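Long-range contact in ribonucleoside triphosphate reductase (Lactobacillus leichmannii, PDB 1L1L), which catalyses the adenosylcobalamin-dependent reduction of ribonucleoside triphosphates to 2'-deoxyribonucleoside triphosphates as an allosterically regulated monomer: residues A[48-59]-A[82-92]. Numbering follows the deposited sequence.
Sequences WDETVKRVVEGN and AERLYKLIYGL
V56, W48 and Y86 bury the most surface between helix 48-59 and the segment 82-92. V56 enters a hole formed by A82, L85, Y86 and I89: its CG1 lies 3.3 Å from A82 O and also touches A82 CB, while CG2 faces the backbone of Y86 and the CD1 tip of I89. The reverse insertion is made by Y86, whose ring enters among D49, V52, K53 and V56. V52 CG1 stands over one face of that ring, 3.9 Å from its centroid and near the ring normal, which qualifies as a CH-pi contact. With CG anti to the backbone N, the ring of Y86 extends across to helix 48-59, and its hydroxyl OH donates to D49 O over 2.9 Å. That carbonyl also accepts a bond from K53 N, which arrives from the opposite face of its plane. Reciprocal knobs-into-holes packing thus joins two helices running roughly antiparallel, whose segment axes approach to 9.5 Å, with N-to-C directions at 140°, within the part of the chain that belongs to the ribonucleotide reductase alpha-domain family; I12 of helix 9-18 touches both Y86 and K53. At the start of helix 48-59, W48 NE1 donates to Y90 O at 2.8 Å; an N-H...O angle of 163° and an acceptor close to the indole plane indicate a well-directed bond. The Y90 ring lies nearly parallel to the pyrrole ring of W48 (19°), but slid so far that overlap is slight. On the six-membered ring of the indole, W48 CZ2 meets L92 CD2 at 3.5 Å, where L92, at positive phi, completes a Schellman motif.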
ATOM      1  N   TRP A  48      -4.342 -15.964 -16.906  1.00 28.49           N
ATOM      2  CA  TRP A  48      -5.209 -14.877 -16.456  1.00 28.82           C
ATOM      3  C   TRP A  48      -6.609 -15.348 -16.041  1.00 29.84           C
ATOM      4  O   TRP A  48      -7.047 -15.136 -14.905  1.00 28.51           O
ATOM      5  CB  TRP A  48      -5.312 -13.818 -17.555  1.00 29.02           C
ATOM      6  CG  TRP A  48      -6.124 -12.601 -17.203  1.00 28.76           C
ATOM      7  CD1 TRP A  48      -7.007 -11.952 -18.018  1.00 28.07           C
ATOM      8  CD2 TRP A  48      -6.094 -11.857 -15.977  1.00 28.97           C
ATOM      9  NE1 TRP A  48      -7.527 -10.857 -17.382  1.00 28.77           N
ATOM     10  CE2 TRP A  48      -6.986 -10.771 -16.129  1.00 29.67           C
ATOM     11  CE3 TRP A  48      -5.396 -11.997 -14.769  1.00 29.91           C
ATOM     12  CZ2 TRP A  48      -7.201  -9.828 -15.118  1.00 30.14           C
ATOM     13  CZ3 TRP A  48      -5.609 -11.058 -13.762  1.00 30.65           C
ATOM     14  CH2 TRP A  48      -6.506  -9.987 -13.944  1.00 30.17           C
ATOM     15  N   ASP A  49      -7.306 -16.003 -16.962  1.00 30.40           N
ATOM     16  CA  ASP A  49      -8.656 -16.481 -16.674  1.00 31.58           C
ATOM     17  C   ASP A  49      -8.731 -17.243 -15.348  1.00 30.98           C
ATOM     18  O   ASP A  49      -9.700 -17.094 -14.605  1.00 31.89           O
ATOM     19  CB  ASP A  49      -9.148 -17.370 -17.828  1.00 32.26           C
ATOM     20  CG  ASP A  49      -8.467 -18.712 -17.848  1.00 33.83           C
ATOM     21  OD1 ASP A  49      -8.898 -19.601 -17.088  1.00 35.19           O
ATOM     22  OD2 ASP A  49      -7.490 -18.879 -18.611  1.00 35.84           O
ATOM     23  N   GLU A  50      -7.707 -18.041 -15.041  1.00 30.98           N
ATOM     24  CA  GLU A  50      -7.684 -18.827 -13.806  1.00 30.05           C
ATOM     25  C   GLU A  50      -7.507 -17.977 -12.559  1.00 29.74           C
ATOM     26  O   GLU A  50      -8.104 -18.247 -11.515  1.00 28.43           O
ATOM     27  CB  GLU A  50      -6.563 -19.856 -13.836  1.00 31.96           C
ATOM     28  CG  GLU A  50      -6.625 -20.855 -14.972  1.00 34.23           C
ATOM     29  CD  GLU A  50      -5.405 -21.744 -14.981  1.00 36.32           C
ATOM     30  OE1 GLU A  50      -4.294 -21.208 -15.180  1.00 35.09           O
ATOM     31  OE2 GLU A  50      -5.550 -22.970 -14.774  1.00 37.39           O
ATOM     32  N   THR A  51      -6.644 -16.971 -12.652  1.00 28.97           N
ATOM     33  CA  THR A  51      -6.430 -16.104 -11.507  1.00 28.89           C
ATOM     34  C   THR A  51      -7.722 -15.382 -11.167  1.00 28.45           C
ATOM     35  O   THR A  51      -8.155 -15.386 -10.022  1.00 28.66           O
ATOM     36  CB  THR A  51      -5.331 -15.055 -11.794  1.00 28.86           C
ATOM     37  OG1 THR A  51      -4.082 -15.725 -12.005  1.00 27.19           O
ATOM     38  CG2 THR A  51      -5.205 -14.088 -10.633  1.00 29.35           C
ATOM     39  N   VAL A  52      -8.338 -14.762 -12.164  1.00 29.01           N
ATOM     40  CA  VAL A  52      -9.572 -14.022 -11.933  1.00 30.20           C
ATOM     41  C   VAL A  52     -10.654 -14.915 -11.338  1.00 30.56           C
ATOM     42  O   VAL A  52     -11.453 -14.462 -10.517  1.00 29.50           O
ATOM     43  CB  VAL A  52     -10.101 -13.392 -13.238  1.00 31.05           C
ATOM     44  CG1 VAL A  52     -11.446 -12.712 -12.989  1.00 31.58           C
ATOM     45  CG2 VAL A  52      -9.094 -12.387 -13.775  1.00 32.14           C
ATOM     46  N   LYS A  53     -10.674 -16.185 -11.745  1.00 31.91           N
ATOM     47  CA  LYS A  53     -11.678 -17.119 -11.241  1.00 33.00           C
ATOM     48  C   LYS A  53     -11.580 -17.294  -9.731  1.00 33.11           C
ATOM     49  O   LYS A  53     -12.582 -17.188  -9.018  1.00 33.78           O
ATOM     50  CB  LYS A  53     -11.543 -18.481 -11.941  1.00 34.22           C
ATOM     51  CG  LYS A  53     -12.374 -19.615 -11.326  1.00 36.31           C
ATOM     52  CD  LYS A  53     -12.383 -20.841 -12.233  1.00 37.93           C
ATOM     53  CE  LYS A  53     -12.733 -22.133 -11.487  1.00 39.88           C
ATOM     54  NZ  LYS A  53     -14.059 -22.100 -10.802  1.00 40.12           N
ATOM     55  N   ARG A  54     -10.376 -17.553  -9.232  1.00 33.06           N
ATOM     56  CA  ARG A  54     -10.219 -17.733  -7.798  1.00 31.48           C
ATOM     57  C   ARG A  54     -10.372 -16.418  -7.035  1.00 30.55           C
ATOM     58  O   ARG A  54     -10.792 -16.415  -5.883  1.00 29.30           O
ATOM     59  CB  ARG A  54      -8.872 -18.380  -7.474  1.00 32.01           C
ATOM     60  CG  ARG A  54      -7.662 -17.541  -7.794  1.00 30.92           C
ATOM     61  CD  ARG A  54      -6.449 -18.079  -7.043  1.00 31.86           C
ATOM     62  NE  ARG A  54      -5.211 -17.475  -7.524  1.00 31.80           N
ATOM     63  CZ  ARG A  54      -4.850 -16.218  -7.295  1.00 31.10           C
ATOM     64  NH1 ARG A  54      -5.629 -15.413  -6.576  1.00 30.13           N
ATOM     65  NH2 ARG A  54      -3.709 -15.769  -7.797  1.00 30.20           N
ATOM     66  N   VAL A  55     -10.043 -15.296  -7.669  1.00 30.93           N
ATOM     67  CA  VAL A  55     -10.190 -14.015  -6.991  1.00 31.28           C
ATOM     68  C   VAL A  55     -11.663 -13.686  -6.777  1.00 32.37           C
ATOM     69  O   VAL A  55     -12.077 -13.280  -5.682  1.00 30.88           O
ATOM     70  CB  VAL A  55      -9.555 -12.869  -7.791  1.00 31.81           C
ATOM     71  CG1 VAL A  55      -9.865 -11.537  -7.120  1.00 31.42           C
ATOM     72  CG2 VAL A  55      -8.054 -13.079  -7.881  1.00 31.31           C
ATOM     73  N   VAL A  56     -12.442 -13.861  -7.840  1.00 32.80           N
ATOM     74  CA  VAL A  56     -13.877 -13.600  -7.814  1.00 33.73           C
ATOM     75  C   VAL A  56     -14.596 -14.541  -6.857  1.00 33.33           C
ATOM     76  O   VAL A  56     -15.418 -14.104  -6.050  1.00 33.95           O
ATOM     77  CB  VAL A  56     -14.490 -13.763  -9.220  1.00 34.25           C
ATOM     78  CG1 VAL A  56     -16.023 -13.692  -9.146  1.00 34.12           C
ATOM     79  CG2 VAL A  56     -13.968 -12.675 -10.129  1.00 33.89           C
ATOM     80  N   GLU A  57     -14.296 -15.831  -6.959  1.00 33.46           N
ATOM     81  CA  GLU A  57     -14.917 -16.832  -6.095  1.00 33.47           C
ATOM     82  C   GLU A  57     -14.539 -16.591  -4.647  1.00 33.05           C
ATOM     83  O   GLU A  57     -15.355 -16.754  -3.738  1.00 32.27           O
ATOM     84  CB  GLU A  57     -14.490 -18.244  -6.512  1.00 34.33           C
ATOM     85  CG  GLU A  57     -15.413 -18.878  -7.544  1.00 35.45           C
ATOM     86  CD  GLU A  57     -14.883 -20.183  -8.116  1.00 36.67           C
ATOM     87  OE1 GLU A  57     -14.323 -21.007  -7.359  1.00 37.62           O
ATOM     88  OE2 GLU A  57     -15.051 -20.389  -9.336  1.00 37.69           O
ATOM     89  N   GLY A  58     -13.286 -16.205  -4.436  1.00 32.41           N
ATOM     90  CA  GLY A  58     -12.833 -15.945  -3.087  1.00 30.59           C
ATOM     91  C   GLY A  58     -13.582 -14.802  -2.434  1.00 29.83           C
ATOM     92  O   GLY A  58     -13.856 -14.851  -1.237  1.00 31.04           O
ATOM     93  N   ASN A  59     -13.922 -13.773  -3.205  1.00 29.09           N
ATOM     94  CA  ASN A  59     -14.622 -12.617  -2.649  1.00 29.65           C
ATOM     95  C   ASN A  59     -16.116 -12.851  -2.440  1.00 30.51           C
ATOM     96  O   ASN A  59     -16.666 -12.508  -1.391  1.00 28.36           O
ATOM     97  CB  ASN A  59     -14.423 -11.393  -3.555  1.00 29.26           C
ATOM     98  CG  ASN A  59     -15.103 -10.140  -3.017  1.00 30.51           C
ATOM     99  OD1 ASN A  59     -16.240  -9.826  -3.375  1.00 28.82           O
ATOM    100  ND2 ASN A  59     -14.403  -9.412  -2.151  1.00 29.72           N
ATOM    101  N   ALA A  82     -21.271 -12.677  -9.359  1.00 34.08           N
ATOM    102  CA  ALA A  82     -19.900 -13.145  -9.508  1.00 33.65           C
ATOM    103  C   ALA A  82     -19.529 -13.257 -10.983  1.00 34.21           C
ATOM    104  O   ALA A  82     -18.386 -13.011 -11.370  1.00 32.00           O
ATOM    105  CB  ALA A  82     -19.741 -14.494  -8.830  1.00 33.37           C
ATOM    106  N   GLU A  83     -20.501 -13.640 -11.810  1.00 32.80           N
ATOM    107  CA  GLU A  83     -20.244 -13.773 -13.233  1.00 32.76           C
ATOM    108  C   GLU A  83     -20.008 -12.399 -13.845  1.00 32.25           C
ATOM    109  O   GLU A  83     -19.171 -12.251 -14.727  1.00 32.36           O
ATOM    110  CB  GLU A  83     -21.420 -14.483 -13.927  1.00 33.61           C
ATOM    111  CG  GLU A  83     -21.693 -15.861 -13.375  1.00 33.62           C
ATOM    112  CD  GLU A  83     -22.749 -16.610 -14.176  1.00 36.02           C
ATOM    113  OE1 GLU A  83     -23.641 -15.935 -14.739  1.00 35.01           O
ATOM    114  OE2 GLU A  83     -22.680 -17.862 -14.223  1.00 34.57           O
ATOM    115  N   ARG A  84     -20.743 -11.392 -13.380  1.00 32.14           N
ATOM    116  CA  ARG A  84     -20.556 -10.032 -13.887  1.00 32.88           C
ATOM    117  C   ARG A  84     -19.171  -9.556 -13.429  1.00 32.56           C
ATOM    118  O   ARG A  84     -18.404  -8.959 -14.188  1.00 31.14           O
ATOM    119  CB  ARG A  84     -21.608  -9.088 -13.303  1.00 34.95           C
ATOM    120  CG  ARG A  84     -22.976  -9.113 -13.960  1.00 37.67           C
ATOM    121  CD  ARG A  84     -23.895  -8.120 -13.244  1.00 40.04           C
ATOM    122  NE  ARG A  84     -24.375  -8.662 -11.975  1.00 43.52           N
ATOM    123  CZ  ARG A  84     -24.946  -7.941 -11.013  1.00 44.43           C
ATOM    124  NH1 ARG A  84     -25.108  -6.631 -11.163  1.00 45.98           N
ATOM    125  NH2 ARG A  84     -25.367  -8.539  -9.906  1.00 44.63           N
ATOM    126  N   LEU A  85     -18.875  -9.838 -12.169  1.00 32.73           N
ATOM    127  CA  LEU A  85     -17.605  -9.447 -11.576  1.00 34.29           C
ATOM    128  C   LEU A  85     -16.482 -10.059 -12.408  1.00 33.82           C
ATOM    129  O   LEU A  85     -15.567  -9.356 -12.826  1.00 34.83           O
ATOM    130  CB  LEU A  85     -17.555  -9.933 -10.131  1.00 35.20           C
ATOM    131  CG  LEU A  85     -16.642  -9.226  -9.125  1.00 36.05           C
ATOM    132  CD1 LEU A  85     -16.865  -7.723  -9.165  1.00 35.81           C
ATOM    133  CD2 LEU A  85     -16.928  -9.784  -7.736  1.00 36.07           C
ATOM    134  N   TYR A  86     -16.572 -11.361 -12.678  1.00 33.20           N
ATOM    135  CA  TYR A  86     -15.552 -12.024 -13.474  1.00 32.33           C
ATOM    136  C   TYR A  86     -15.376 -11.354 -14.832  1.00 32.56           C
ATOM    137  O   TYR A  86     -14.248 -11.134 -15.279  1.00 32.59           O
ATOM    138  CB  TYR A  86     -15.895 -13.503 -13.672  1.00 31.42           C
ATOM    139  CG  TYR A  86     -14.831 -14.271 -14.424  1.00 29.70           C
ATOM    140  CD1 TYR A  86     -14.631 -14.084 -15.792  1.00 29.55           C
ATOM    141  CD2 TYR A  86     -13.992 -15.154 -13.754  1.00 30.43           C
ATOM    142  CE1 TYR A  86     -13.611 -14.755 -16.471  1.00 30.00           C
ATOM    143  CE2 TYR A  86     -12.978 -15.830 -14.416  1.00 29.43           C
ATOM    144  CZ  TYR A  86     -12.790 -15.624 -15.767  1.00 29.94           C
ATOM    145  OH  TYR A  86     -11.755 -16.268 -16.400  1.00 31.85           O
ATOM    146  N   LYS A  87     -16.485 -11.036 -15.499  1.00 32.05           N
ATOM    147  CA  LYS A  87     -16.408 -10.406 -16.811  1.00 31.89           C
ATOM    148  C   LYS A  87     -15.755  -9.024 -16.753  1.00 31.20           C
ATOM    149  O   LYS A  87     -15.029  -8.630 -17.668  1.00 30.78           O
ATOM    150  CB  LYS A  87     -17.809 -10.294 -17.428  1.00 32.92           C
ATOM    151  CG  LYS A  87     -17.827  -9.638 -18.794  1.00 35.09           C
ATOM    152  CD  LYS A  87     -19.230  -9.660 -19.423  1.00 37.76           C
ATOM    153  CE  LYS A  87     -19.253  -8.886 -20.741  1.00 39.29           C
ATOM    154  NZ  LYS A  87     -20.597  -8.875 -21.408  1.00 40.74           N
ATOM    155  N   LEU A  88     -16.032  -8.292 -15.680  1.00 29.60           N
ATOM    156  CA  LEU A  88     -15.488  -6.954 -15.481  1.00 29.70           C
ATOM    157  C   LEU A  88     -13.975  -6.962 -15.257  1.00 28.80           C
ATOM    158  O   LEU A  88     -13.235  -6.222 -15.913  1.00 28.65           O
ATOM    159  CB  LEU A  88     -16.161  -6.297 -14.274  1.00 29.19           C
ATOM    160  CG  LEU A  88     -15.621  -4.929 -13.863  1.00 28.31           C
ATOM    161  CD1 LEU A  88     -15.806  -3.921 -14.986  1.00 28.37           C
ATOM    162  CD2 LEU A  88     -16.341  -4.471 -12.601  1.00 28.52           C
ATOM    163  N   ILE A  89     -13.538  -7.803 -14.330  1.00 28.35           N
ATOM    164  CA  ILE A  89     -12.125  -7.916 -13.981  1.00 29.74           C
ATOM    165  C   ILE A  89     -11.317  -8.573 -15.088  1.00 29.49           C
ATOM    166  O   ILE A  89     -10.231  -8.111 -15.420  1.00 29.21           O
ATOM    167  CB  ILE A  89     -11.946  -8.711 -12.672  1.00 28.38           C
ATOM    168  CG1 ILE A  89     -12.678  -7.985 -11.534  1.00 29.44           C
ATOM    169  CG2 ILE A  89     -10.454  -8.851 -12.336  1.00 30.42           C
ATOM    170  CD1 ILE A  89     -12.772  -8.786 -10.262  1.00 27.66           C
ATOM    171  N   TYR A  90     -11.846  -9.649 -15.666  1.00 29.38           N
ATOM    172  CA  TYR A  90     -11.145 -10.344 -16.750  1.00 29.68           C
ATOM    173  C   TYR A  90     -10.803  -9.373 -17.860  1.00 29.10           C
ATOM    174  O   TYR A  90      -9.742  -9.479 -18.485  1.00 29.39           O
ATOM    175  CB  TYR A  90     -12.023 -11.465 -17.334  1.00 30.58           C
ATOM    176  CG  TYR A  90     -11.367 -12.267 -18.441  1.00 31.25           C
ATOM    177  CD1 TYR A  90     -10.384 -13.217 -18.158  1.00 32.28           C
ATOM    178  CD2 TYR A  90     -11.713 -12.061 -19.779  1.00 31.93           C
ATOM    179  CE1 TYR A  90      -9.762 -13.943 -19.182  1.00 32.09           C
ATOM    180  CE2 TYR A  90     -11.096 -12.777 -20.808  1.00 31.96           C
ATOM    181  CZ  TYR A  90     -10.125 -13.710 -20.503  1.00 32.41           C
ATOM    182  OH  TYR A  90      -9.504 -14.393 -21.525  1.00 32.62           O
ATOM    183  N   GLY A  91     -11.721  -8.444 -18.119  1.00 28.46           N
ATOM    184  CA  GLY A  91     -11.528  -7.457 -19.163  1.00 28.71           C
ATOM    185  C   GLY A  91     -10.640  -6.303 -18.737  1.00 29.02           C
ATOM    186  O   GLY A  91     -10.293  -5.443 -19.550  1.00 29.40           O
ATOM    187  N   LEU A  92     -10.293  -6.276 -17.454  1.00 29.75           N
ATOM    188  CA  LEU A  92      -9.424  -5.235 -16.901  1.00 29.92           C
ATOM    189  C   LEU A  92     -10.049  -3.847 -16.843  1.00 30.29           C
ATOM    190  O   LEU A  92      -9.339  -2.840 -16.784  1.00 31.01           O
ATOM    191  CB  LEU A  92      -8.103  -5.190 -17.676  1.00 30.30           C
ATOM    192  CG  LEU A  92      -7.203  -6.404 -17.416  1.00 30.82           C
ATOM    193  CD1 LEU A  92      -5.985  -6.363 -18.332  1.00 31.93           C
ATOM    194  CD2 LEU A  92      -6.767  -6.417 -15.941  1.00 30.86           C
TER